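Local coordinates for penicillin binding protein 2X (Streptococcus thermophilus, PDB 5U47) that probably cross-links peptidoglycan strands as a transpeptidase of the division machinery and, as a penicillin-binding protein, is thought to be inactivated by beta-lactams, at residues A[607-611]-A[612-616]. The protein carries 1 engineered substitution. Residues are numbered along the deposited sequence; the frame is centred on the assembly and turned at random.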
loop_
_atom_site.group_PDB
_atom_site.type_symbol
_atom_site.label_atom_id
_atom_site.label_comp_id
_atom_site.label_asym_id
_atom_site.label_seq_id
_atom_site.Cartn_x
_atom_site.Cartn_y
_atom_site.Cartn_z
ATOM N N ASN A 607 -1.444 10.223 8.242
ATOM C CA ASN A 607 -0.739 9.442 7.229
ATOM C C ASN A 607 0.780 9.455 7.483
ATOM O O ASN A 607 1.433 8.413 7.415
ATOM C CB ASN A 607 -1.063 10.019 5.841
ATOM C CG ASN A 607 -0.757 9.059 4.721
ATOM O OD1 ASN A 607 -1.215 7.915 4.724
ATOM N ND2 ASN A 607 -0.020 9.531 3.732
ATOM N N THR A 608 1.322 10.642 7.774
ATOM C CA THR A 608 2.739 10.838 8.109
ATOM C C THR A 608 3.118 10.096 9.386
ATOM O O THR A 608 4.133 9.434 9.436
ATOM C CB THR A 608 3.044 12.346 8.241
ATOM O OG1 THR A 608 2.853 12.941 6.958
ATOM C CG2 THR A 608 4.472 12.609 8.699
ATOM N N LEU A 609 2.279 10.189 10.402
ATOM C CA LEU A 609 2.526 9.493 11.662
ATOM C C LEU A 609 2.631 7.971 11.475
ATOM O O LEU A 609 3.490 7.331 12.099
ATOM C CB LEU A 609 1.430 9.817 12.670
ATOM C CG LEU A 609 1.480 11.238 13.235
ATOM C CD1 LEU A 609 0.208 11.561 14.009
ATOM C CD2 LEU A 609 2.720 11.431 14.096
ATOM N N ARG A 610 1.748 7.392 10.651
ATOM C CA ARG A 610 1.822 5.941 10.369
ATOM C C ARG A 610 3.076 5.543 9.596
ATOM O O ARG A 610 3.589 4.440 9.779
ATOM C CB ARG A 610 0.577 5.428 9.632
ATOM C CG ARG A 610 -0.646 5.440 10.513
ATOM C CD ARG A 610 -1.723 4.521 9.983
ATOM N NE ARG A 610 -2.799 4.473 10.950
ATOM C CZ ARG A 610 -3.844 5.290 10.995
ATOM N NH1 ARG A 610 -4.016 6.255 10.099
ATOM N NH2 ARG A 610 -4.734 5.127 11.972
ATOM N N GLN A 611 3.584 6.429 8.742
ATOM C CA GLN A 611 4.859 6.160 8.060
ATOM C C GLN A 611 5.993 5.999 9.068
ATOM O O GLN A 611 6.980 5.293 8.809
ATOM C CB GLN A 611 5.192 7.291 7.101
ATOM C CG GLN A 611 4.195 7.380 5.952
ATOM C CD GLN A 611 4.353 8.625 5.114
ATOM O OE1 GLN A 611 5.142 9.512 5.441
ATOM N NE2 GLN A 611 3.594 8.706 4.033
ATOM N N ASN A 612 5.826 6.660 10.218
ATOM C CA ASN A 612 6.784 6.633 11.298
ATOM C C ASN A 612 6.380 5.656 12.406
ATOM O O ASN A 612 6.930 5.692 13.506
ATOM C CB ASN A 612 7.025 8.059 11.824
ATOM C CG ASN A 612 7.731 8.926 10.790
ATOM O OD1 ASN A 612 8.969 8.902 10.692
ATOM N ND2 ASN A 612 6.947 9.654 9.975
ATOM N N LEU A 613 5.436 4.786 12.080
ATOM C CA LEU A 613 4.977 3.721 12.946
ATOM C C LEU A 613 4.218 4.142 14.218
ATOM O O LEU A 613 4.088 3.370 15.168
ATOM C CB LEU A 613 6.113 2.732 13.234
ATOM C CG LEU A 613 6.802 2.185 11.968
ATOM C CD1 LEU A 613 7.703 1.037 12.351
ATOM C CD2 LEU A 613 5.784 1.694 10.941
ATOM N N VAL A 614 3.677 5.338 14.201
ATOM C CA VAL A 614 2.822 5.806 15.284
ATOM C C VAL A 614 1.404 5.352 14.914
ATOM O O VAL A 614 1.122 5.111 13.723
ATOM C CB VAL A 614 2.926 7.326 15.409
ATOM C CG1 VAL A 614 1.971 7.870 16.463
ATOM C CG2 VAL A 614 4.364 7.694 15.750
ATOM N N HIS A 615 0.547 5.156 15.920
ATOM C CA HIS A 615 -0.842 4.699 15.698
ATOM C C HIS A 615 -1.786 5.824 16.128
ATOM O O HIS A 615 -2.249 5.852 17.273
ATOM C CB HIS A 615 -1.172 3.420 16.490
ATOM C CG HIS A 615 -0.410 2.207 16.049
ATOM N ND1 HIS A 615 -0.466 1.016 16.738
ATOM C CD2 HIS A 615 0.458 2.013 15.026
ATOM C CE1 HIS A 615 0.289 0.123 16.123
ATOM N NE2 HIS A 615 0.863 0.703 15.083
ATOM N N PRO A 616 -2.060 6.770 15.215
ATOM C CA PRO A 616 -2.906 7.884 15.561
ATOM C C PRO A 616 -4.387 7.547 15.509
ATOM O O PRO A 616 -4.799 6.665 14.761
ATOM C CB PRO A 616 -2.583 8.898 14.466
ATOM C CG PRO A 616 -2.295 8.069 13.277
ATOM C CD PRO A 616 -1.632 6.826 13.805
#
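Val-614 N bonds back to Leu-609 O (2.9 Å) and Leu-613 N to Arg-610 O (3.0 Å), closing the last turn of helix 602-611 while Leu-613, at positive phi (67°), swings the chain out toward strand 615-619. Though not glycine, Leu-613 takes this left-handed conformation with its side chain directed away from the helix end, onto Arg-450 of strand 448-451. Asn-612 suits the helix end because its short amide can reach back: ND2 gives a hydrogen bond to Thr-608 O (2.9 Å), nearly in its own amide plane but 38° above that of the carbonyl. This bond supplements a weak one from Asn-612 N to the same oxygen. Beyond the turn, branched Val-614 sets its CB 4.0 Å from Leu-609 CB, and Leu-609 CD1 meets Pro-616 CB at 3.9 Å; Ile-642 and Ile-644 of strand 641-646 extend this apolar cluster. With CG anti to its carbonyl carbon (chi1 -69°), Arg-610 packs CG on Pro-616 CD (3.7 Å), which also lies over one guanidinium face, offset toward the rim; the charged end forms a salt bridge with Glu-455. The Val-614 to Leu-609 and Leu-613 to Arg-610 bonds, with Leu-613 as C-prime residue, make a Schellman motif joining helix to strand within a PASTA domain.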